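Local coordinates for protein polymeric immunoglobulin receptor (Mus musculus, PDB 4NOF) that probably binds polymeric immunoglobulins as the receptor that carries them across epithelia, through extracellular V-type immunoglobulin domains of which this is the second, at residues A[26-31]-A[100-105]; A[33-38]-A[49-54]; A[19-24]-A[81-86]; A[14-19]-A[109-114]. All coordinates share one frame; numbering follows the deposited sequence. Where two conformers were deposited one is given.

Contact 1: residues A[26-31]-A[100-105]; sequences PFKREN and SADKKN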
loop_
_atom_site.group_PDB
_atom_site.type_symbol
_atom_site.label_atom_id
_atom_site.label_comp_id
_atom_site.label_asym_id
_atom_site.label_seq_id
_atom_site.Cartn_x
_atom_site.Cartn_y
_atom_site.Cartn_z
ATOM N N PRO A 26 -8.989 1.622 1.673
ATOM C CA PRO A 26 -10.404 1.918 1.428
ATOM C C PRO A 26 -10.658 2.686 0.150
ATOM O O PRO A 26 -9.818 3.451 -0.297
ATOM C CB PRO A 26 -10.829 2.789 2.636
ATOM C CG PRO A 26 -9.603 3.061 3.429
ATOM C CD PRO A 26 -8.405 2.458 2.739
ATOM N N PHE A 27 -11.829 2.476 -0.447
ATOM C CA PHE A 27 -12.243 3.246 -1.598
ATOM C C PHE A 27 -13.772 3.314 -1.660
ATOM O O PHE A 27 -14.459 2.631 -0.896
ATOM C CB PHE A 27 -11.664 2.671 -2.895
ATOM C CG PHE A 27 -12.074 1.260 -3.184
ATOM C CD1 PHE A 27 -11.356 0.176 -2.665
ATOM C CD2 PHE A 27 -13.198 0.996 -3.932
ATOM C CE1 PHE A 27 -11.760 -1.142 -2.913
ATOM C CE2 PHE A 27 -13.593 -0.312 -4.209
ATOM C CZ PHE A 27 -12.887 -1.384 -3.699
ATOM N N LYS A 28 -14.262 4.086 -2.628
ATOM C CA LYS A 28 -15.687 4.317 -2.826
ATOM C C LYS A 28 -16.231 3.570 -4.023
ATOM O O LYS A 28 -15.512 3.164 -4.926
ATOM C CB LYS A 28 -15.966 5.812 -3.022
ATOM C CG LYS A 28 -15.400 6.708 -1.940
ATOM C CD LYS A 28 -16.080 6.499 -0.611
ATOM C CE LYS A 28 -15.838 7.697 0.296
ATOM N NZ LYS A 28 -16.223 7.349 1.685
ATOM N N ARG A 29 -17.549 3.425 -4.049
ATOM C CA ARG A 29 -18.219 2.680 -5.123
ATOM C C ARG A 29 -17.847 3.133 -6.539
ATOM O O ARG A 29 -17.629 2.300 -7.415
ATOM C CB ARG A 29 -19.747 2.725 -4.905
ATOM C CG ARG A 29 -20.520 1.690 -5.704
ATOM C CD ARG A 29 -22.000 1.724 -5.361
ATOM N NE ARG A 29 -22.664 2.920 -5.892
ATOM C CZ ARG A 29 -22.923 4.037 -5.210
ATOM N NH1 ARG A 29 -22.579 4.164 -3.927
ATOM N NH2 ARG A 29 -23.539 5.047 -5.822
ATOM N N GLU A 30 -17.703 4.447 -6.741
ATOM C CA GLU A 30 -17.310 5.032 -8.019
ATOM C C GLU A 30 -16.061 4.354 -8.647
ATOM O O GLU A 30 -15.938 4.262 -9.868
ATOM C CB GLU A 30 -17.090 6.562 -7.818
ATOM C CG GLU A 30 -15.994 7.216 -8.647
ATOM C CD GLU A 30 -15.884 8.723 -8.421
ATOM O OE1 GLU A 30 -15.741 9.168 -7.264
ATOM O OE2 GLU A 30 -15.926 9.467 -9.418
ATOM N N ASN A 31 -15.159 3.861 -7.802
ATOM C CA ASN A 31 -13.906 3.270 -8.264
ATOM C C ASN A 31 -13.794 1.761 -8.141
ATOM O O ASN A 31 -12.739 1.190 -8.433
ATOM C CB ASN A 31 -12.729 3.948 -7.543
ATOM C CG ASN A 31 -12.477 5.332 -8.085
ATOM O OD1 ASN A 31 -12.223 5.488 -9.273
ATOM N ND2 ASN A 31 -12.602 6.331 -7.250
ATOM N N SER A 100 -10.347 11.734 -9.788
ATOM C CA SER A 100 -11.431 11.077 -9.045
ATOM C C SER A 100 -10.993 9.776 -8.343
ATOM O O SER A 100 -11.825 9.062 -7.785
ATOM C CB SER A 100 -12.560 10.726 -9.994
ATOM O OG SER A 100 -12.017 10.026 -11.077
ATOM N N ALA A 101 -9.701 9.492 -8.364
ATOM C CA ALA A 101 -9.197 8.281 -7.687
ATOM C C ALA A 101 -9.359 8.369 -6.171
ATOM O O ALA A 101 -9.245 9.440 -5.578
ATOM C CB ALA A 101 -7.752 8.032 -8.066
ATOM N N ASP A 102 -9.647 7.243 -5.528
ATOM C CA ASP A 102 -9.682 7.210 -4.073
ATOM C C ASP A 102 -8.281 6.851 -3.587
ATOM O O ASP A 102 -7.740 5.829 -4.013
ATOM C CB ASP A 102 -10.712 6.198 -3.582
ATOM C CG ASP A 102 -12.139 6.543 -4.009
ATOM O OD1 ASP A 102 -12.557 7.723 -3.873
ATOM O OD2 ASP A 102 -12.842 5.635 -4.499
ATOM N N LYS A 103 -7.709 7.689 -2.717
ATOM C CA LYS A 103 -6.335 7.508 -2.248
ATOM C C LYS A 103 -6.343 7.418 -0.743
ATOM O O LYS A 103 -7.202 8.020 -0.064
ATOM C CB LYS A 103 -5.431 8.652 -2.704
ATOM C CG LYS A 103 -5.198 8.748 -4.191
ATOM C CD LYS A 103 -4.394 10.005 -4.474
ATOM C CE LYS A 103 -4.257 10.266 -5.949
ATOM N NZ LYS A 103 -3.297 11.373 -6.205
ATOM N N LYS A 104 -5.421 6.633 -0.198
ATOM C CA LYS A 104 -5.225 6.543 1.236
ATOM C C LYS A 104 -3.718 6.602 1.507
ATOM O O LYS A 104 -2.938 5.812 0.936
ATOM C CB LYS A 104 -5.807 5.241 1.798
ATOM C CG LYS A 104 -5.550 4.981 3.291
ATOM C CD LYS A 104 -6.278 5.958 4.179
ATOM C CE LYS A 104 -5.791 5.829 5.610
ATOM N NZ LYS A 104 -6.473 6.810 6.511
ATOM N N ASN A 105 -3.316 7.531 2.368
ATOM C CA ASN A 105 -1.944 7.629 2.783
ATOM C C ASN A 105 -1.628 6.627 3.919
ATOM O O ASN A 105 -2.358 6.554 4.907
ATOM C CB ASN A 105 -1.630 9.070 3.253
ATOM C CG ASN A 105 -1.713 10.069 2.121
ATOM O OD1 ASN A 105 -1.045 9.909 1.098
ATOM N ND2 ASN A 105 -2.523 11.089 2.294
HETATM O O HOH W 1 -7.483 3.519 -1.878
HETATM O O HOH W 2 -9.546 6.226 0.328
HETATM O O HOH W 3 -14.814 8.378 -4.871
HETATM O O HOH W 4 -11.183 7.284 -10.885
#
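Asp102 carries this contact, reaching from the start of strand 102-111 into the curve of residues 26-31. Its CB rests against Phe27 CB at 3.7 Å, the apolar first step of the side chain. CG stands beside its own backbone N (chi1 -62°), which brings the carboxylate to Lys28 N. Atom OD2 is gripped twice, from opposite faces of the carboxylate plane: Lys28 N donates from one at 2.8 Å, and Asn31 ND2 from the other, also at 2.8 Å. The Asn31 amide stands almost perpendicular to the carboxylate, 84° apart, and spends its second N-H on Ser100 O at 2.9 Å. OD1 lies against Lys28 CG and accepts from a water at 2.6 Å that also donates to Glu30 OE1, probably easing the nearness of two acids. An alanine in place of Asp102 would probably leave Lys28 N and one Asn31 N-H without their acceptor and the 3-10 turn at 29-31 less firmly held. At the end of strand 21-26, Pro26 CD packs on Lys104 CG, while two waters link Pro26 O to Asp102 O and Lys103 O. A short acid thus pins the BC loop to the start of strand G in this V-set fold.

Contact 2: residues A[33-38]-A[49-54]; sequences PSKKSL and VIDSTE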
loop_
_atom_site.group_PDB
_atom_site.type_symbol
_atom_site.label_atom_id
_atom_site.label_comp_id
_atom_site.label_asym_id
_atom_site.label_seq_id
_atom_site.Cartn_x
_atom_site.Cartn_y
_atom_site.Cartn_z
ATOM N N PRO A 33 -14.852 -0.597 -10.140
ATOM C CA PRO A 33 -14.340 -1.259 -11.345
ATOM C C PRO A 33 -12.887 -0.927 -11.768
ATOM O O PRO A 33 -12.380 -1.577 -12.669
ATOM C CB PRO A 33 -15.289 -0.761 -12.466
ATOM C CG PRO A 33 -16.315 0.088 -11.820
ATOM C CD PRO A 33 -15.834 0.456 -10.459
ATOM N N SER A 34 -12.248 0.045 -11.111
ATOM C CA SER A 34 -10.982 0.592 -11.542
ATOM C C SER A 34 -9.785 -0.198 -10.989
ATOM O O SER A 34 -9.920 -1.018 -10.103
ATOM C CB SER A 34 -10.818 2.035 -11.068
ATOM O OG SER A 34 -12.008 2.814 -11.105
ATOM N N LYS A 35 -8.633 0.099 -11.545
ATOM C CA LYS A 35 -7.375 -0.512 -11.111
ATOM C C LYS A 35 -7.134 -0.164 -9.648
ATOM O O LYS A 35 -7.462 0.947 -9.169
ATOM C CB LYS A 35 -6.209 -0.021 -11.978
ATOM C CG LYS A 35 -4.865 -0.660 -11.671
ATOM C CD LYS A 35 -3.786 -0.246 -12.679
ATOM C CE LYS A 35 -3.445 1.225 -12.517
ATOM N NZ LYS A 35 -2.251 1.618 -13.323
ATOM N N LYS A 36 -6.604 -1.142 -8.920
ATOM C CA LYS A 36 -6.249 -0.982 -7.521
ATOM C C LYS A 36 -4.752 -1.093 -7.441
ATOM O O LYS A 36 -4.192 -1.967 -8.051
ATOM C CB LYS A 36 -6.841 -2.076 -6.631
ATOM C CG LYS A 36 -8.359 -2.356 -6.738
ATOM C CD LYS A 36 -9.202 -1.154 -6.530
ATOM C CE LYS A 36 -10.703 -1.562 -6.450
ATOM N NZ LYS A 36 -11.202 -2.306 -7.651
ATOM N N SER A 37 -4.106 -0.205 -6.688
ATOM C CA SER A 37 -2.640 -0.201 -6.662
ATOM C C SER A 37 -2.134 0.270 -5.312
ATOM O O SER A 37 -2.823 0.989 -4.581
ATOM C CB SER A 37 -2.073 0.704 -7.764
ATOM O OG SER A 37 -2.355 2.078 -7.574
ATOM N N LEU A 38 -0.906 -0.139 -5.008
ATOM C CA LEU A 38 -0.128 0.458 -3.928
ATOM C C LEU A 38 1.181 0.949 -4.516
ATOM O O LEU A 38 1.833 0.227 -5.290
ATOM C CB LEU A 38 0.155 -0.571 -2.824
ATOM C CG LEU A 38 0.869 -0.088 -1.549
ATOM C CD1 LEU A 38 -0.037 0.824 -0.742
ATOM C CD2 LEU A 38 1.360 -1.263 -0.710
ATOM N N VAL A 49 4.383 -0.605 -6.238
ATOM C CA VAL A 49 4.680 -1.782 -5.469
ATOM C C VAL A 49 3.947 -2.975 -6.065
ATOM O O VAL A 49 4.568 -3.958 -6.411
ATOM C CB VAL A 49 4.277 -1.573 -3.989
ATOM C CG1 VAL A 49 4.444 -2.839 -3.159
ATOM C CG2 VAL A 49 5.076 -0.372 -3.452
ATOM N N ILE A 50 2.614 -2.892 -6.166
ATOM C CA ILE A 50 1.819 -3.971 -6.765
ATOM C C ILE A 50 0.496 -3.399 -7.210
ATOM O O ILE A 50 -0.031 -2.462 -6.578
ATOM C CB ILE A 50 1.613 -5.129 -5.749
ATOM C CG1 ILE A 50 0.937 -6.332 -6.378
ATOM C CG2 ILE A 50 0.852 -4.643 -4.502
ATOM C CD1 ILE A 50 1.038 -7.574 -5.530
ATOM N N ASP A 51 -0.047 -3.937 -8.299
ATOM C CA ASP A 51 -1.393 -3.551 -8.712
ATOM C C ASP A 51 -2.254 -4.744 -9.102
ATOM O O ASP A 51 -1.784 -5.855 -9.196
ATOM C CB ASP A 51 -1.378 -2.446 -9.775
ATOM C CG ASP A 51 -0.890 -2.890 -11.133
ATOM O OD1 ASP A 51 -1.034 -4.065 -11.541
ATOM O OD2 ASP A 51 -0.415 -1.973 -11.862
ATOM N N SER A 52 -3.530 -4.469 -9.317
ATOM C CA SER A 52 -4.544 -5.507 -9.550
ATOM C C SER A 52 -4.463 -6.085 -10.967
ATOM O O SER A 52 -5.248 -6.998 -11.301
ATOM C CB SER A 52 -5.947 -4.941 -9.314
ATOM O OG SER A 52 -6.222 -3.811 -10.088
ATOM N N THR A 53 -3.563 -5.532 -11.801
ATOM C CA THR A 53 -3.236 -6.130 -13.114
ATOM C C THR A 53 -2.102 -7.162 -13.009
ATOM O O THR A 53 -1.658 -7.674 -14.034
ATOM C CB THR A 53 -2.843 -5.074 -14.182
ATOM O OG1 THR A 53 -1.494 -4.614 -13.939
ATOM C CG2 THR A 53 -3.801 -3.916 -14.231
ATOM N N GLU A 54 -1.645 -7.432 -11.775
ATOM C CA GLU A 54 -0.625 -8.394 -11.395
ATOM C C GLU A 54 0.793 -7.901 -11.641
ATOM O O GLU A 54 1.712 -8.685 -11.480
ATOM C CB GLU A 54 -0.847 -9.768 -12.040
ATOM C CG GLU A 54 -2.165 -10.418 -11.624
ATOM C CD GLU A 54 -2.124 -10.966 -10.204
ATOM O OE1 GLU A 54 -1.089 -11.566 -9.808
ATOM O OE2 GLU A 54 -3.133 -10.820 -9.477
HETATM O O HOH W 5 -0.174 0.650 -11.372
#
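Lys35 slants across Asp51 and Thr53, its CD 4.0 Å from Thr53 CG2. Its ammonium stops short of a salt bridge with Asp51, and a water takes one N-H from NZ and donates to Asp51 OD2. Lys36 is clasped from both ends of its backbone: its N donates almost straight (175°) to Ser52 OG at 2.9 Å, and its O accepts from Ser52 N. Serine suits this spot because OG, between its backbone N and carbonyl carbon (chi1 56°), comes back over the neighbouring strand. The aliphatic part of Lys36 turns inward, and NZ ends on Ser34 O and Ala32 O. Ser37 sets CB against Asp51 CB at 3.8 Å in a non-hydrogen-bonded pair, while Asp51 OD1 accepts from Thr53 N in an Asx turn and from Thr53 OG1. Leu38 donates to Ile50 O, and its own O takes Val49 N at 2.8 Å and, weakly, Ile50 N. Val49 and Ile50 facing Leu38 make a classic beta bulge in the C-C' hairpin of a V-set domain.

Contact 3: residues A[19-24]-A[81-86]; sequences RNVTIE and SHLTHN. With NAG (2-acetamido-2-deoxy-beta-D-glucopyranose), chain C.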
loop_
_atom_site.group_PDB
_atom_site.type_symbol
_atom_site.label_atom_id
_atom_site.label_comp_id
_atom_site.label_asym_id
_atom_site.label_seq_id
_atom_site.Cartn_x
_atom_site.Cartn_y
_atom_site.Cartn_z
ATOM N N ARG A 19 8.773 -9.346 9.916
ATOM C CA ARG A 19 7.364 -9.650 10.115
ATOM C C ARG A 19 6.562 -9.273 8.823
ATOM O O ARG A 19 7.152 -8.966 7.789
ATOM C CB ARG A 19 6.846 -8.910 11.343
ATOM C CG ARG A 19 7.614 -9.255 12.642
ATOM C CD ARG A 19 7.664 -10.757 12.895
ATOM N NE ARG A 19 8.204 -11.128 14.217
ATOM C CZ ARG A 19 9.455 -11.535 14.456
ATOM N NH1 ARG A 19 10.367 -11.599 13.478
ATOM N NH2 ARG A 19 9.809 -11.872 15.695
ATOM N N ASN A 20 5.247 -9.421 8.884
ATOM C CA ASN A 20 4.368 -9.055 7.760
ATOM C C ASN A 20 3.396 -7.987 8.176
ATOM O O ASN A 20 3.114 -7.814 9.356
ATOM C CB ASN A 20 3.640 -10.274 7.181
ATOM C CG ASN A 20 2.439 -10.707 8.008
ATOM O OD1 ASN A 20 1.326 -10.166 7.886
ATOM N ND2 ASN A 20 2.668 -11.701 8.871
ATOM N N VAL A 21 2.908 -7.227 7.203
ATOM C CA VAL A 21 1.902 -6.221 7.443
ATOM C C VAL A 21 0.807 -6.375 6.414
ATOM O O VAL A 21 1.090 -6.655 5.244
ATOM C CB VAL A 21 2.478 -4.779 7.406
ATOM C CG1 VAL A 21 3.086 -4.411 6.048
ATOM C CG2 VAL A 21 1.423 -3.779 7.797
ATOM N N THR A 22 -0.427 -6.189 6.854
ATOM C CA THR A 22 -1.560 -6.103 5.952
ATOM C C THR A 22 -2.046 -4.672 5.919
ATOM O O THR A 22 -2.598 -4.159 6.892
ATOM C CB THR A 22 -2.714 -7.038 6.358
ATOM O OG1 THR A 22 -2.233 -8.386 6.333
ATOM C CG2 THR A 22 -3.886 -6.879 5.367
ATOM N N ILE A 23 -1.832 -4.008 4.782
ATOM C CA ILE A 23 -2.234 -2.609 4.567
ATOM C C ILE A 23 -3.674 -2.580 4.042
ATOM O O ILE A 23 -3.990 -3.274 3.095
ATOM C CB ILE A 23 -1.298 -1.929 3.536
ATOM C CG1 ILE A 23 0.139 -1.895 4.052
ATOM C CG2 ILE A 23 -1.792 -0.521 3.182
ATOM C CD1 ILE A 23 1.160 -1.486 3.013
ATOM N N GLU A 24 -4.521 -1.780 4.673
ATOM C CA GLU A 24 -5.905 -1.587 4.294
ATOM C C GLU A 24 -6.061 -0.364 3.398
ATOM O O GLU A 24 -5.660 0.767 3.769
ATOM C CB GLU A 24 -6.762 -1.399 5.543
ATOM C CG GLU A 24 -8.250 -1.360 5.233
ATOM C CD GLU A 24 -9.113 -1.447 6.489
ATOM O OE1 GLU A 24 -8.954 -2.431 7.247
ATOM O OE2 GLU A 24 -9.946 -0.541 6.699
ATOM N N SER A 81 5.106 -9.272 3.166
ATOM C CA SER A 81 5.813 -10.147 4.114
ATOM C C SER A 81 7.334 -9.932 4.111
ATOM O O SER A 81 7.886 -9.273 3.248
ATOM C CB SER A 81 5.492 -11.595 3.797
ATOM O OG SER A 81 5.945 -11.943 2.514
ATOM N N HIS A 82 8.004 -10.527 5.094
ATOM C CA HIS A 82 9.458 -10.463 5.199
ATOM C C HIS A 82 9.957 -9.028 5.136
ATOM O O HIS A 82 10.847 -8.683 4.368
ATOM C CB HIS A 82 10.103 -11.311 4.088
ATOM C CG HIS A 82 9.705 -12.755 4.145
ATOM N ND1 HIS A 82 8.986 -13.374 3.144
ATOM C CD2 HIS A 82 9.866 -13.684 5.119
ATOM C CE1 HIS A 82 8.749 -14.630 3.486
ATOM N NE2 HIS A 82 9.268 -14.843 4.681
ATOM N N LEU A 83 9.361 -8.176 5.960
ATOM C CA LEU A 83 9.695 -6.759 5.931
ATOM C C LEU A 83 11.172 -6.477 6.151
ATOM O O LEU A 83 11.810 -7.122 6.999
ATOM C CB LEU A 83 8.885 -6.019 6.961
ATOM C CG LEU A 83 7.392 -5.926 6.631
ATOM C CD1 LEU A 83 6.599 -5.507 7.859
ATOM C CD2 LEU A 83 7.175 -4.946 5.499
ATOM N N THR A 84 11.689 -5.532 5.369
ATOM C CA THR A 84 13.052 -5.014 5.461
ATOM C C THR A 84 13.059 -3.545 5.867
ATOM O O THR A 84 12.049 -2.837 5.738
ATOM C CB THR A 84 13.799 -5.095 4.110
ATOM O OG1 THR A 84 13.213 -4.214 3.135
ATOM C CG2 THR A 84 13.799 -6.522 3.582
ATOM N N HIS A 85 14.196 -3.049 6.342
ATOM C CA HIS A 85 14.217 -1.637 6.678
ATOM C C HIS A 85 13.949 -0.747 5.454
ATOM O O HIS A 85 13.346 0.317 5.563
ATOM C CB HIS A 85 15.482 -1.192 7.398
ATOM C CG HIS A 85 15.354 0.188 7.958
ATOM N ND1 HIS A 85 15.993 1.279 7.413
ATOM C CD2 HIS A 85 14.597 0.662 8.977
ATOM C CE1 HIS A 85 15.663 2.362 8.096
ATOM N NE2 HIS A 85 14.815 2.015 9.047
ATOM N N ASN A 86 14.321 -1.214 4.279
ATOM C CA ASN A 86 14.075 -0.469 3.061
ATOM C C ASN A 86 12.585 -0.350 2.691
ATOM O O ASN A 86 12.226 0.512 1.908
ATOM C CB ASN A 86 14.836 -1.090 1.902
ATOM C CG ASN A 86 16.332 -0.733 1.926
ATOM O OD1 ASN A 86 16.771 0.161 2.670
ATOM N ND2 ASN A 86 17.110 -1.439 1.123
HETATM C C1 NAG C . 1.666 -12.259 9.757
HETATM C C2 NAG C . 1.925 -13.710 10.145
HETATM C C3 NAG C . 0.829 -14.203 11.082
HETATM C C4 NAG C . 0.665 -13.264 12.272
HETATM C C5 NAG C . 0.473 -11.832 11.776
HETATM C C6 NAG C . 0.421 -10.821 12.914
HETATM C C7 NAG C . 3.165 -14.945 8.418
HETATM C C8 NAG C . 3.106 -15.834 7.204
HETATM N N2 NAG C . 2.009 -14.562 8.971
HETATM O O3 NAG C . 1.159 -15.495 11.543
HETATM O O4 NAG C . -0.448 -13.678 13.044
HETATM O O5 NAG C . 1.555 -11.482 10.939
HETATM O O6 NAG C . -0.279 -9.678 12.474
HETATM O O7 NAG C . 4.259 -14.610 8.851
#
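The backbones meet just before strand 21-26, where Leu83 N donates to Arg19 O at 3.0 Å in a nearly straight bond (172°) and the CA atoms of Asn20 and Ser81 come within 4.1 Å. Leu83 then folds over the same carbonyl: CG sits 3.3 Å from Arg19 O, because chi1 of -70° turns the branch point beside its own backbone N. From there the two methyls reach Val21 at about a right angle, CD1 lying 4.1 Å from Val21 CG1. Beyond these segments Leu83 also touches Leu108 and the chain of Lys15, so a branched apolar residue suits this buried place between Val21, Leu108 and the aliphatic part of Lys15. This is the EF loop of the immunoglobulin sandwich, coming down beside the beginning of strand B. A glycine at Leu83 would probably keep the backbone bond but open a gap beside Val21 and Leu108. Asn20 takes a different course. Its CB packs 3.8 Å from Ser81 CA, and the amide then leads off to the surface, where ND2 is joined covalently to C1 of N-acetylglucosamine. The link has the Asn-X-Thr signature of N-glycosylation, with Thr22 two residues on. OD1 keeps a partner of its own in Asn79 ND2, which also binds Thr22 OG1, a shared donor that probably helps to steady the root of the sugar.

Contact 4: residues A[14-19]-A[109-114]; sequences TKDIGR and QVLAPE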
loop_
_atom_site.group_PDB
_atom_site.type_symbol
_atom_site.label_atom_id
_atom_site.label_comp_id
_atom_site.label_asym_id
_atom_site.label_seq_id
_atom_site.Cartn_x
_atom_site.Cartn_y
_atom_site.Cartn_z
ATOM N N THR A 14 3.311 -0.157 12.427
ATOM C CA THR A 14 4.622 -0.298 13.035
ATOM C C THR A 14 4.880 -1.800 13.192
ATOM O O THR A 14 4.072 -2.518 13.815
ATOM C CB THR A 14 4.664 0.409 14.423
ATOM O OG1 THR A 14 4.383 1.801 14.279
ATOM C CG2 THR A 14 6.018 0.275 15.080
ATOM N N LYS A 15 5.940 -2.287 12.569
ATOM C CA LYS A 15 6.262 -3.701 12.565
ATOM C C LYS A 15 7.759 -3.935 12.773
ATOM O O LYS A 15 8.593 -3.141 12.365
ATOM C CB LYS A 15 5.859 -4.335 11.249
ATOM C CG LYS A 15 4.365 -4.369 10.969
ATOM C CD LYS A 15 3.591 -5.306 11.891
ATOM C CE LYS A 15 2.097 -5.094 11.731
ATOM N NZ LYS A 15 1.302 -6.010 12.597
ATOM N N ASP A 16 8.089 -5.046 13.407
ATOM C CA ASP A 16 9.488 -5.482 13.482
ATOM C C ASP A 16 10.003 -6.039 12.157
ATOM O O ASP A 16 9.265 -6.624 11.376
ATOM C CB ASP A 16 9.614 -6.589 14.533
ATOM C CG ASP A 16 9.586 -6.071 15.944
ATOM O OD1 ASP A 16 9.563 -4.828 16.169
ATOM O OD2 ASP A 16 9.626 -6.951 16.845
ATOM N N ILE A 17 11.285 -5.854 11.912
ATOM C CA ILE A 17 11.931 -6.403 10.746
ATOM C C ILE A 17 11.655 -7.910 10.648
ATOM O O ILE A 17 11.606 -8.610 11.658
ATOM C CB ILE A 17 13.449 -6.089 10.754
ATOM C CG1 ILE A 17 14.085 -6.452 9.417
ATOM C CG2 ILE A 17 14.165 -6.779 11.897
ATOM C CD1 ILE A 17 15.409 -5.757 9.215
ATOM N N GLY A 18 11.448 -8.373 9.409
ATOM C CA GLY A 18 11.047 -9.751 9.110
ATOM C C GLY A 18 9.614 -10.190 9.319
ATOM O O GLY A 18 9.275 -11.323 8.967
ATOM N N ARG A 19 8.773 -9.346 9.916
ATOM C CA ARG A 19 7.364 -9.650 10.115
ATOM C C ARG A 19 6.562 -9.273 8.823
ATOM O O ARG A 19 7.152 -8.966 7.789
ATOM C CB ARG A 19 6.846 -8.910 11.343
ATOM C CG ARG A 19 7.614 -9.255 12.642
ATOM C CD ARG A 19 7.664 -10.757 12.895
ATOM N NE ARG A 19 8.204 -11.128 14.217
ATOM C CZ ARG A 19 9.455 -11.535 14.456
ATOM N NH1 ARG A 19 10.367 -11.599 13.478
ATOM N NH2 ARG A 19 9.809 -11.872 15.695
ATOM N N GLN A 109 6.405 1.921 9.463
ATOM C CA GLN A 109 7.589 2.016 10.301
ATOM C C GLN A 109 8.065 0.598 10.564
ATOM O O GLN A 109 7.292 -0.255 11.032
ATOM C CB GLN A 109 7.243 2.758 11.604
ATOM C CG GLN A 109 8.414 2.785 12.589
ATOM C CD GLN A 109 8.092 3.610 13.838
ATOM O OE1 GLN A 109 7.536 3.097 14.814
ATOM N NE2 GLN A 109 8.422 4.885 13.788
ATOM N N VAL A 110 9.298 0.330 10.185
ATOM C CA VAL A 110 9.936 -0.950 10.372
ATOM C C VAL A 110 11.035 -0.784 11.423
ATOM O O VAL A 110 11.974 -0.010 11.266
ATOM C CB VAL A 110 10.529 -1.517 9.070
ATOM C CG1 VAL A 110 11.145 -2.896 9.331
ATOM C CG2 VAL A 110 9.476 -1.607 7.970
ATOM N N LEU A 111 10.919 -1.532 12.490
ATOM C CA LEU A 111 11.908 -1.456 13.569
ATOM C C LEU A 111 13.006 -2.483 13.304
ATOM O O LEU A 111 12.739 -3.671 13.163
ATOM C CB LEU A 111 11.237 -1.696 14.907
ATOM C CG LEU A 111 10.450 -0.519 15.504
ATOM C CD1 LEU A 111 9.129 -0.259 14.827
ATOM C CD2 LEU A 111 10.225 -0.791 16.977
ATOM N N ALA A 112 14.218 -1.996 13.225
ATOM C CA ALA A 112 15.346 -2.792 12.770
ATOM C C ALA A 112 16.529 -2.639 13.725
ATOM O O ALA A 112 16.613 -1.663 14.415
ATOM C CB ALA A 112 15.708 -2.332 11.389
ATOM N N PRO A 113 17.448 -3.624 13.740
ATOM C CA PRO A 113 18.553 -3.647 14.706
ATOM C C PRO A 113 19.473 -2.444 14.682
ATOM O O PRO A 113 19.785 -1.899 13.613
ATOM C CB PRO A 113 19.350 -4.899 14.322
ATOM C CG PRO A 113 18.456 -5.735 13.492
ATOM C CD PRO A 113 17.395 -4.848 12.920
ATOM N N GLU A 114 19.880 -2.046 15.893
ATOM C CA GLU A 114 20.859 -0.986 16.124
ATOM C C GLU A 114 22.256 -1.492 15.783
ATOM O O GLU A 114 22.541 -2.681 15.963
ATOM C CB GLU A 114 20.839 -0.555 17.600
ATOM C CG GLU A 114 19.506 -0.004 18.095
ATOM C CD GLU A 114 19.233 1.423 17.659
ATOM O OE1 GLU A 114 19.819 1.883 16.651
ATOM O OE2 GLU A 114 18.422 2.092 18.333
#
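Lys15 is bonded to strand 109-111 through both its backbone polar groups. Its N donates to Gln109 O at 2.9 Å, and its O accepts from Leu111 N at 2.8 Å, with Val110 CA adding a CH...O contact to the same oxygen. One step on, Ile17 N gives its hydrogen to Leu111 O at 2.9 Å, while Gln109 continues the ladder backward by a backbone bond with Tyr13. Alternate residues of segment 14-19 thus bond across, Lys15 using N and O to the two residues flanking Val110, as in parallel strands. This is the A'-G pairing by which a V-type immunoglobulin domain lays its N-terminal strand along its last one at the sheet edge. The chain next reverses in a type II turn, closed by Arg19 N donating to Asp16 O. Gly18 fits its third position, where the backbone phi of 77° is easy for a residue without a side chain. On the outer face, polar Thr14 and Gln109 lie side by side and point the same way, but Thr14 OG1 reaches Gln109 OE1 only weakly, at 3.5 Å. Where the ladder ends, Ile17 takes over with hydrocarbon: CG1 extends anti to the backbone N (chi1 -170°) and carries CD1 to Ala112 CB, CG2 meets Pro113 CD at 3.9 Å, and CB faces Val110 CG1. The long chain of Lys15 touches Leu83 and the bound sugar.

How the contacts relate
Contact 4 lies at the surface, while the other three are partly buried, contact 2 having the largest share of buried residues. Contacts 1 and 4 use opposite ends of strand 102-111: a partly exposed carboxylate holds a loop at one, a regular backbone ladder works at the other. Contact 2, in the same sheet, adds a hairpin whose inner side meets the second sheet, Leu38 CD2 lying 3.7 Å from Ile23 CD1 of contact 3. Contact 3 combines a single backbone bond with leucine-valine packing and carries the glycan on its outer side. Contacts 1 and 2 adjoin where Phe27 packs on the aliphatic part of Lys36. Contacts 3 and 4 share Arg19, and Gly18 N probably bonds to Leu83 O.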